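Long-range contacts in iron-containing superoxide dismutase B2 (Trypanosoma brucei, PDB 3ESF), which is an iron-containing superoxide dismutase that probably protects the cell by converting superoxide into hydrogen peroxide and oxygen: residues 21-26 with 167-172; 73-78 with 123-128; 81-86 with 180-185. The protein carries 1 engineered substitution. One frame throughout, in Å; residues are numbered along the deposited sequence.

Contact 1 of 3, residues 21-26 with 167-172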
loop_
_atom_site.group_PDB
_atom_site.type_symbol
_atom_site.label_atom_id
_atom_site.label_comp_id
_atom_site.label_asym_id
_atom_site.label_seq_id
_atom_site.Cartn_x
_atom_site.Cartn_y
_atom_site.Cartn_z
ATOM N N SER A 21 7.628 -1.574 18.166
ATOM C CA SER A 21 7.331 -0.761 19.342
ATOM C C SER A 21 5.866 -0.846 19.768
ATOM O O SER A 21 4.965 -1.190 18.971
ATOM C CB SER A 21 7.701 0.703 19.065
ATOM O OG SER A 21 6.765 1.312 18.172
ATOM N N LYS A 22 5.631 -0.481 21.019
ATOM C CA LYS A 22 4.301 -0.339 21.538
ATOM C C LYS A 22 3.439 0.555 20.631
ATOM O O LYS A 22 2.316 0.182 20.316
ATOM C CB LYS A 22 4.359 0.205 22.972
ATOM C CG LYS A 22 3.081 0.041 23.741
ATOM C CD LYS A 22 3.146 0.811 25.059
ATOM C CE LYS A 22 1.746 1.208 25.512
ATOM N NZ LYS A 22 1.696 1.506 26.977
ATOM N N GLU A 23 3.974 1.711 20.217
ATOM C CA GLU A 23 3.246 2.611 19.316
ATOM C C GLU A 23 2.909 2.004 17.949
ATOM O O GLU A 23 1.787 2.135 17.492
ATOM C CB GLU A 23 3.914 3.989 19.173
ATOM C CG GLU A 23 3.021 4.996 18.400
ATOM C CD GLU A 23 3.678 6.354 18.174
ATOM O OE1 GLU A 23 4.893 6.399 17.869
ATOM O OE2 GLU A 23 2.965 7.380 18.302
ATOM N N GLN A 24 3.879 1.341 17.319
ATOM C CA GLN A 24 3.660 0.600 16.064
ATOM C C GLN A 24 2.572 -0.487 16.163
ATOM O O GLN A 24 1.671 -0.563 15.323
ATOM C CB GLN A 24 4.989 -0.035 15.569
ATOM C CG GLN A 24 4.897 -0.755 14.215
ATOM C CD GLN A 24 4.530 0.180 13.050
ATOM O OE1 GLN A 24 5.413 0.758 12.398
ATOM N NE2 GLN A 24 3.223 0.310 12.772
ATOM N N VAL A 25 2.673 -1.335 17.177
ATOM C CA VAL A 25 1.671 -2.363 17.447
ATOM C C VAL A 25 0.281 -1.759 17.806
ATOM O O VAL A 25 -0.756 -2.283 17.376
ATOM C CB VAL A 25 2.169 -3.348 18.555
ATOM C CG1 VAL A 25 1.078 -4.368 18.933
ATOM C CG2 VAL A 25 3.474 -4.065 18.104
ATOM N N THR A 26 0.270 -0.675 18.581
ATOM C CA THR A 26 -0.997 0.002 18.973
ATOM C C THR A 26 -1.756 0.517 17.771
ATOM O O THR A 26 -2.935 0.188 17.614
ATOM C CB THR A 26 -0.768 1.167 19.946
ATOM O OG1 THR A 26 -0.227 0.650 21.159
ATOM C CG2 THR A 26 -2.071 1.842 20.283
ATOM N N TYR A 167 4.934 -1.126 9.289
ATOM C CA TYR A 167 6.320 -0.825 9.666
ATOM C C TYR A 167 6.670 0.651 9.641
ATOM O O TYR A 167 7.762 1.024 10.095
ATOM C CB TYR A 167 7.297 -1.639 8.805
ATOM C CG TYR A 167 7.175 -1.422 7.297
ATOM C CD1 TYR A 167 7.826 -0.337 6.685
ATOM C CD2 TYR A 167 6.419 -2.281 6.489
ATOM C CE1 TYR A 167 7.728 -0.096 5.310
ATOM C CE2 TYR A 167 6.326 -2.064 5.074
ATOM C CZ TYR A 167 6.997 -0.943 4.523
ATOM O OH TYR A 167 6.982 -0.662 3.186
ATOM N N TYR A 168 5.744 1.493 9.159
ATOM C CA TYR A 168 6.093 2.905 8.903
ATOM C C TYR A 168 6.489 3.712 10.150
ATOM O O TYR A 168 7.388 4.559 10.083
ATOM C CB TYR A 168 5.047 3.659 8.056
ATOM C CG TYR A 168 5.764 4.511 7.029
ATOM C CD1 TYR A 168 6.215 3.947 5.816
ATOM C CD2 TYR A 168 6.071 5.849 7.298
ATOM C CE1 TYR A 168 6.924 4.704 4.879
ATOM C CE2 TYR A 168 6.790 6.617 6.379
ATOM C CZ TYR A 168 7.211 6.034 5.174
ATOM O OH TYR A 168 7.947 6.782 4.294
ATOM N N ILE A 169 5.843 3.425 11.277
ATOM C CA ILE A 169 6.126 4.127 12.545
ATOM C C ILE A 169 7.551 3.824 13.033
ATOM O O ILE A 169 8.272 4.748 13.410
ATOM C CB ILE A 169 5.048 3.833 13.645
ATOM C CG1 ILE A 169 3.704 4.475 13.246
ATOM C CG2 ILE A 169 5.493 4.322 15.020
ATOM C CD1 ILE A 169 2.508 4.086 14.110
ATOM N N ASP A 170 7.958 2.552 13.000
ATOM C CA ASP A 170 9.289 2.163 13.502
ATOM C C ASP A 170 10.406 2.284 12.445
ATOM O O ASP A 170 11.562 2.516 12.797
ATOM C CB ASP A 170 9.293 0.716 14.001
ATOM C CG ASP A 170 8.503 0.513 15.284
ATOM O OD1 ASP A 170 8.124 1.504 15.932
ATOM O OD2 ASP A 170 8.240 -0.662 15.619
ATOM N N TYR A 171 10.063 2.079 11.169
ATOM C CA TYR A 171 11.071 1.892 10.107
ATOM C C TYR A 171 10.974 2.868 8.932
ATOM O O TYR A 171 11.848 2.872 8.020
ATOM C CB TYR A 171 11.024 0.444 9.592
ATOM C CG TYR A 171 11.411 -0.516 10.671
ATOM C CD1 TYR A 171 12.746 -0.608 11.082
ATOM C CD2 TYR A 171 10.438 -1.300 11.352
ATOM C CE1 TYR A 171 13.128 -1.460 12.119
ATOM C CE2 TYR A 171 10.832 -2.161 12.401
ATOM C CZ TYR A 171 12.172 -2.233 12.775
ATOM O OH TYR A 171 12.578 -3.046 13.832
ATOM N N LYS A 172 9.910 3.676 8.942
ATOM C CA LYS A 172 9.529 4.497 7.802
ATOM C C LYS A 172 9.628 3.676 6.519
ATOM O O LYS A 172 9.084 2.572 6.425
ATOM C CB LYS A 172 10.402 5.765 7.733
ATOM C CG LYS A 172 10.564 6.487 9.067
ATOM C CD LYS A 172 9.579 7.619 9.208
ATOM C CE LYS A 172 9.731 8.327 10.528
ATOM N NZ LYS A 172 8.938 7.563 11.528
#
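Near the iron site of the superoxide dismutase fold, the first turn of helix 22-45 packs against the short helix 168-171, and S21 and Q24 each reach across to the backbone or side chain of D170. S21 is the N-cap of helix 22-45: its OG accepts the backbone N-H of Q24, N to OG 3.0 Å. The S21 hydroxyl in turn donates to D170, S21 OG to D170 OD1 2.6 Å, meeting the syn lone pair of that oxygen. The other carboxylate oxygen, D170 OD2, takes the backbone N-H of S21, N to OD2 2.8 Å, in an almost straight bond (167°). Two neighbouring donors thus hold both oxygens of D170 and fix the rotation of its carboxylate, while Q24 CB rests 3.3 Å from D170 OD2.

Q24 supplies an acceptor to the other helix. Its CG stands anti to the backbone N (chi1 -176°), and a bend at the next torsion carries the amide over to the N-terminal turn of helix 168-171. There Q24 OE1 accepts D170 N at 3.2 Å, with the donor tilted out of the amide carbonyl plane, and I169 N at 2.9 Å in a weak, strongly bent bond. The partial positive charge of that helix start would be expected to polarise the carbonyl. I169 lies against this side chain, and its CG2 also meets E23 OE1 at 3.6 Å.

The Q24 amide nitrogen makes a weak bond to the carbonyl oxygen of H165, an iron ligand. Y168 hydrogen-bonds through OH to H32 of the second subunit, so helix 168-171 also belongs to the dimer interface, and within the chain Y171 packs on A177 and Y178 of helix 175-185.

Contact 2 of 3, residues 73-78 with 123-128. With FE (Fe (III) ion), chain E.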
loop_
_atom_site.group_PDB
_atom_site.type_symbol
_atom_site.label_atom_id
_atom_site.label_comp_id
_atom_site.label_asym_id
_atom_site.label_seq_id
_atom_site.Cartn_x
_atom_site.Cartn_y
_atom_site.Cartn_z
ATOM N N ILE A 73 -8.928 -9.309 8.350
ATOM C CA ILE A 73 -9.087 -9.794 9.716
ATOM C C ILE A 73 -8.291 -11.095 9.979
ATOM O O ILE A 73 -7.541 -11.198 10.954
ATOM C CB ILE A 73 -10.593 -9.912 10.111
ATOM C CG1 ILE A 73 -11.219 -8.497 10.154
ATOM C CG2 ILE A 73 -10.773 -10.645 11.478
ATOM C CD1 ILE A 73 -12.735 -8.485 10.054
ATOM N N PHE A 74 -8.479 -12.077 9.118
ATOM C CA PHE A 74 -7.762 -13.345 9.242
ATOM C C PHE A 74 -6.249 -13.150 9.071
ATOM O O PHE A 74 -5.473 -13.704 9.852
ATOM C CB PHE A 74 -8.318 -14.334 8.227
ATOM C CG PHE A 74 -7.560 -15.588 8.135
ATOM C CD1 PHE A 74 -8.050 -16.749 8.747
ATOM C CD2 PHE A 74 -6.343 -15.637 7.456
ATOM C CE1 PHE A 74 -7.333 -17.946 8.670
ATOM C CE2 PHE A 74 -5.613 -16.828 7.396
ATOM C CZ PHE A 74 -6.112 -17.986 7.984
ATOM N N ASN A 75 -5.843 -12.352 8.072
ATOM C CA ASN A 75 -4.425 -12.117 7.777
ATOM C C ASN A 75 -3.719 -11.498 8.982
ATOM O O ASN A 75 -2.627 -11.897 9.308
ATOM C CB ASN A 75 -4.227 -11.212 6.548
ATOM C CG ASN A 75 -4.614 -11.883 5.245
ATOM O OD1 ASN A 75 -4.824 -13.102 5.172
ATOM N ND2 ASN A 75 -4.710 -11.093 4.205
ATOM N N HIS A 76 -4.338 -10.500 9.614
ATOM C CA HIS A 76 -3.752 -9.851 10.793
ATOM C C HIS A 76 -3.707 -10.750 12.003
ATOM O O HIS A 76 -2.753 -10.718 12.764
ATOM C CB HIS A 76 -4.503 -8.563 11.126
ATOM C CG HIS A 76 -4.183 -7.447 10.190
ATOM N ND1 HIS A 76 -4.763 -7.335 8.944
ATOM C CD2 HIS A 76 -3.274 -6.451 10.279
ATOM C CE1 HIS A 76 -4.240 -6.299 8.318
ATOM N NE2 HIS A 76 -3.316 -5.761 9.095
ATOM N N ASN A 77 -4.768 -11.530 12.214
ATOM C CA ASN A 77 -4.767 -12.530 13.283
ATOM C C ASN A 77 -3.563 -13.464 13.113
ATOM O O ASN A 77 -2.809 -13.729 14.067
ATOM C CB ASN A 77 -6.064 -13.367 13.287
ATOM C CG ASN A 77 -7.290 -12.586 13.798
ATOM O OD1 ASN A 77 -7.165 -11.519 14.397
ATOM N ND2 ASN A 77 -8.475 -13.163 13.600
ATOM N N PHE A 78 -3.401 -13.949 11.890
ATOM C CA PHE A 78 -2.346 -14.903 11.573
ATOM C C PHE A 78 -0.955 -14.253 11.715
ATOM O O PHE A 78 -0.007 -14.873 12.213
ATOM C CB PHE A 78 -2.559 -15.446 10.146
ATOM C CG PHE A 78 -1.951 -16.795 9.929
ATOM C CD1 PHE A 78 -2.568 -17.943 10.437
ATOM C CD2 PHE A 78 -0.759 -16.927 9.243
ATOM C CE1 PHE A 78 -1.997 -19.204 10.247
ATOM C CE2 PHE A 78 -0.189 -18.185 9.036
ATOM C CZ PHE A 78 -0.808 -19.317 9.541
ATOM N N SER A 123 0.831 -2.742 -1.518
ATOM C CA SER A 123 0.351 -3.340 -0.278
ATOM C C SER A 123 0.188 -4.846 -0.457
ATOM O O SER A 123 -0.410 -5.290 -1.469
ATOM C CB SER A 123 -1.003 -2.713 0.161
ATOM O OG SER A 123 -0.933 -1.285 0.251
ATOM N N GLY A 124 0.731 -5.616 0.483
ATOM C CA GLY A 124 0.549 -7.090 0.486
ATOM C C GLY A 124 1.153 -7.865 1.652
ATOM O O GLY A 124 1.414 -7.318 2.714
ATOM N N TRP A 125 1.376 -9.166 1.427
ATOM C CA TRP A 125 1.659 -10.136 2.479
ATOM C C TRP A 125 2.630 -11.175 1.920
ATOM O O TRP A 125 2.428 -11.652 0.799
ATOM C CB TRP A 125 0.380 -10.882 2.897
ATOM C CG TRP A 125 -0.686 -10.009 3.436
ATOM C CD1 TRP A 125 -1.615 -9.298 2.714
ATOM C CD2 TRP A 125 -0.941 -9.742 4.806
ATOM N NE1 TRP A 125 -2.412 -8.584 3.557
ATOM C CE2 TRP A 125 -2.028 -8.834 4.853
ATOM C CE3 TRP A 125 -0.356 -10.171 6.008
ATOM C CZ2 TRP A 125 -2.550 -8.356 6.050
ATOM C CZ3 TRP A 125 -0.871 -9.659 7.216
ATOM C CH2 TRP A 125 -1.952 -8.763 7.211
ATOM N N ALA A 126 3.652 -11.527 2.698
ATOM C CA ALA A 126 4.537 -12.646 2.343
ATOM C C ALA A 126 4.170 -13.815 3.211
ATOM O O ALA A 126 4.004 -13.660 4.435
ATOM C CB ALA A 126 5.998 -12.285 2.493
ATOM N N TRP A 127 4.015 -14.984 2.587
ATOM C CA TRP A 127 3.596 -16.169 3.310
ATOM C C TRP A 127 4.586 -17.318 3.154
ATOM O O TRP A 127 5.252 -17.456 2.127
ATOM C CB TRP A 127 2.250 -16.701 2.802
ATOM C CG TRP A 127 1.089 -15.754 2.861
ATOM C CD1 TRP A 127 0.763 -14.790 1.922
ATOM C CD2 TRP A 127 0.074 -15.685 3.868
ATOM N NE1 TRP A 127 -0.367 -14.157 2.286
ATOM C CE2 TRP A 127 -0.817 -14.656 3.479
ATOM C CE3 TRP A 127 -0.196 -16.415 5.041
ATOM C CZ2 TRP A 127 -1.937 -14.315 4.226
ATOM C CZ3 TRP A 127 -1.311 -16.067 5.807
ATOM C CH2 TRP A 127 -2.174 -15.027 5.399
ATOM N N LEU A 128 4.635 -18.154 4.186
ATOM C CA LEU A 128 5.045 -19.534 4.025
ATOM C C LEU A 128 3.725 -20.315 4.018
ATOM O O LEU A 128 2.897 -20.118 4.902
ATOM C CB LEU A 128 5.982 -19.970 5.182
ATOM C CG LEU A 128 6.457 -21.439 5.269
ATOM C CD1 LEU A 128 7.128 -21.918 3.974
ATOM C CD2 LEU A 128 7.417 -21.623 6.448
HETATM FE FE FE E . -1.685 -4.493 8.474
HETATM O O HOH W 1 -2.202 -4.972 6.455
#
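Helix 73-78 passes strand 124-128 with the axes of these segments 11.0 Å apart and inclined by 51°, and the closest alpha carbons, those of N75 and W125, are 8.3 Å from one another. This is where the alpha-hairpin domain of the iron/manganese superoxide dismutase fold meets the sheet of the C-terminal domain, and two tryptophans, W125 and W127, fill the gap. N75 fits between them. N75 CB lies over a face of W125: the CH-pi contact measures 3.4 Å from CB to the centroid of the six-membered ring. CG beside the backbone N (chi1 -70°) swings the amide toward W127, and its oxygen reaches the rim of that ring, N75 OD1 to W127 CZ2 3.3 Å, near the indole plane and with the two flat groups steeply turned against each other. No hydrogen bond crosses between the segments; N75 ND2 instead bonds to the carbonyl oxygen of G146, and W127 NE1 to the hydroxyl of T142.

One turn apart on the helix, F78 and F74 also meet W127: F78 CD2 lies 3.6 Å from W127 CZ3 in an oblique aromatic pair, and F74 makes a looser apolar contact with CH2. Toward the metal, W125 presents its six-membered edge to the face of the H76 imidazole: the planes stand at 90° and the ring centroids are 4.9 Å apart, a T-shaped pair that would limit movement of the imidazole on that side. A bond from H76 ND1 to the carbonyl oxygen of Q72 should help hold the ring's rotation. H28, D161 and H165 complete the protein ligands of the iron(III) ion, which H76 NE2 binds at 2.2 Å and a water oxygen at 2.1 Å.

Contact 3 of 3, residues 81-86 with 180-185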
loop_
_atom_site.group_PDB
_atom_site.type_symbol
_atom_site.label_atom_id
_atom_site.label_comp_id
_atom_site.label_asym_id
_atom_site.label_seq_id
_atom_site.Cartn_x
_atom_site.Cartn_y
_atom_site.Cartn_z
ATOM N N GLU A 81 0.107 -13.945 15.444
ATOM C CA GLU A 81 0.512 -15.285 15.861
ATOM C C GLU A 81 1.835 -15.761 15.246
ATOM O O GLU A 81 2.518 -16.608 15.817
ATOM C CB GLU A 81 -0.602 -16.301 15.589
ATOM C CG GLU A 81 -1.791 -16.179 16.550
ATOM C CD GLU A 81 -1.429 -16.479 18.007
ATOM O OE1 GLU A 81 -0.286 -16.903 18.286
ATOM O OE2 GLU A 81 -2.308 -16.303 18.890
ATOM N N SER A 82 2.193 -15.187 14.098
ATOM C CA SER A 82 3.441 -15.486 13.380
ATOM C C SER A 82 4.667 -14.820 14.023
ATOM O O SER A 82 5.808 -14.995 13.550
ATOM C CB SER A 82 3.323 -15.052 11.908
ATOM O OG SER A 82 2.344 -15.823 11.207
ATOM N N MET A 83 4.427 -14.073 15.105
ATOM C CA MET A 83 5.489 -13.374 15.834
ATOM C C MET A 83 5.395 -13.639 17.321
ATOM O O MET A 83 4.314 -13.979 17.836
ATOM C CB MET A 83 5.442 -11.873 15.540
ATOM C CG MET A 83 5.434 -11.529 14.037
ATOM S SD MET A 83 5.517 -9.755 13.762
ATOM C CE MET A 83 3.962 -9.177 14.513
ATOM N N SER A 84 6.533 -13.521 18.010
ATOM C CA SER A 84 6.604 -13.777 19.440
ATOM C C SER A 84 7.791 -13.041 20.041
ATOM O O SER A 84 8.815 -12.861 19.368
ATOM C CB SER A 84 6.714 -15.283 19.703
ATOM O OG SER A 84 7.086 -15.542 21.035
ATOM N N PRO A 85 7.666 -12.605 21.308
ATOM C CA PRO A 85 8.843 -12.038 21.975
ATOM C C PRO A 85 9.947 -13.089 22.159
ATOM O O PRO A 85 11.114 -12.727 22.363
ATOM C CB PRO A 85 8.299 -11.555 23.324
ATOM C CG PRO A 85 7.019 -12.312 23.526
ATOM C CD PRO A 85 6.469 -12.590 22.169
ATOM N N ASN A 86 9.572 -14.366 22.071
ATOM C CA ASN A 86 10.519 -15.462 22.143
ATOM C C ASN A 86 10.783 -16.165 20.806
ATOM O O ASN A 86 11.261 -17.312 20.766
ATOM C CB ASN A 86 10.074 -16.421 23.237
ATOM C CG ASN A 86 10.079 -15.749 24.618
ATOM O OD1 ASN A 86 11.137 -15.464 25.170
ATOM N ND2 ASN A 86 8.905 -15.457 25.144
ATOM N N GLN A 180 14.169 -7.796 8.493
ATOM C CA GLN A 180 15.220 -8.328 9.370
ATOM C C GLN A 180 14.713 -8.468 10.821
ATOM O O GLN A 180 14.930 -9.489 11.476
ATOM C CB GLN A 180 16.494 -7.460 9.266
ATOM C CG GLN A 180 17.343 -7.712 7.976
ATOM C CD GLN A 180 17.529 -9.217 7.599
ATOM O OE1 GLN A 180 18.211 -9.969 8.296
ATOM N NE2 GLN A 180 16.908 -9.639 6.497
ATOM N N THR A 181 13.993 -7.454 11.298
ATOM C CA THR A 181 13.280 -7.560 12.573
ATOM C C THR A 181 12.247 -8.710 12.609
ATOM O O THR A 181 12.181 -9.433 13.601
ATOM C CB THR A 181 12.665 -6.195 12.948
ATOM O OG1 THR A 181 13.746 -5.319 13.300
ATOM C CG2 THR A 181 11.652 -6.326 14.090
ATOM N N PHE A 182 11.498 -8.914 11.518
ATOM C CA PHE A 182 10.586 -10.067 11.426
ATOM C C PHE A 182 11.294 -11.406 11.686
ATOM O O PHE A 182 10.769 -12.280 12.384
ATOM C CB PHE A 182 9.825 -10.111 10.079
ATOM C CG PHE A 182 8.859 -11.278 9.978
ATOM C CD1 PHE A 182 7.612 -11.213 10.604
ATOM C CD2 PHE A 182 9.220 -12.448 9.277
ATOM C CE1 PHE A 182 6.728 -12.295 10.555
ATOM C CE2 PHE A 182 8.357 -13.530 9.217
ATOM C CZ PHE A 182 7.111 -13.470 9.862
ATOM N N TRP A 183 12.492 -11.557 11.133
ATOM C CA TRP A 183 13.318 -12.759 11.404
ATOM C C TRP A 183 13.745 -12.931 12.863
ATOM O O TRP A 183 14.060 -14.049 13.309
ATOM C CB TRP A 183 14.535 -12.752 10.502
ATOM C CG TRP A 183 14.208 -12.988 9.062
ATOM C CD1 TRP A 183 14.516 -12.176 8.014
ATOM C CD2 TRP A 183 13.525 -14.121 8.512
ATOM N NE1 TRP A 183 14.062 -12.724 6.838
ATOM C CE2 TRP A 183 13.442 -13.918 7.114
ATOM C CE3 TRP A 183 12.970 -15.291 9.068
ATOM C CZ2 TRP A 183 12.838 -14.851 6.245
ATOM C CZ3 TRP A 183 12.355 -16.215 8.209
ATOM C CH2 TRP A 183 12.297 -15.980 6.800
ATOM N N ASN A 184 13.749 -11.830 13.614
ATOM C CA ASN A 184 14.066 -11.907 15.052
ATOM C C ASN A 184 12.861 -12.225 15.923
ATOM O O ASN A 184 13.021 -12.509 17.094
ATOM C CB ASN A 184 14.744 -10.614 15.544
ATOM C CG ASN A 184 16.168 -10.460 15.024
ATOM O OD1 ASN A 184 16.927 -11.444 14.915
ATOM N ND2 ASN A 184 16.549 -9.222 14.719
ATOM N N VAL A 185 11.654 -12.152 15.357
ATOM C CA VAL A 185 10.415 -12.394 16.135
ATOM C C VAL A 185 9.602 -13.563 15.571
ATOM O O VAL A 185 8.627 -13.998 16.181
ATOM C CB VAL A 185 9.503 -11.123 16.267
ATOM C CG1 VAL A 185 10.228 -10.025 17.063
ATOM C CG2 VAL A 185 9.029 -10.601 14.878
#
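V185 O receives two donors from an irregular chain segment: the backbone N-H of S84, with N to O at 2.8 Å, and the CA-H of M83, with CA to O at 3.2 Å. The amide bond lies in the carbonyl plane but is bent at the hydrogen, 138°. This backbone link ties the loop that follows helix 64-81 to residues 182-185 on helix 175-185, and apolar side chains pack beside it.

M83 and V185 run side by side, M83 SD touching V185 CG2 at 3.8 Å. M83 CG, beside its backbone N (chi1 -52°), comes within 3.8 Å of F182 CE1, and the two side chains cross at about a right angle. The M83 sulfur sits at the rim of the phenyl ring, 5.3 Å from SD to the F182 centroid, a Met-aromatic contact made at the edge. S84 turns its hydroxyl back on the chain: S84 OG accepts N86 N at 2.9 Å, an ST turn that shapes the loop just beyond the bond to V185.

M83 O bonds to the indole nitrogen of W10, joining the loop to the N-terminal part of the chain. S82 OG binds F78 O in helix 64-81 and the backbone N of T159 in strand 154-161, while F182 packs on C160 of that strand and S82 leans on H190 of helix 188-196.

How the contacts relate
All three contacts join the alpha-hairpin domain to the C-terminal domain, and they lie at different removes from the iron. Contact 2 supplies a ligand, contact 1 comes within about 8 Å of the metal at the side chain of Q24, and contact 3 stays about 10 Å away at the side chain of M83. Contacts 1 and 2 do not touch: their nearest atoms are about 8 Å apart, their centres about 17 Å. The centre of contact 3 is about 14 Å from each of the others. It meets contact 1 through a probable hydrogen bond, Y171 OH to T181 OG1 at 2.6 Å, and its segment 81-86 follows 73-78 closely in sequence, where helix 64-81 gives way to loop.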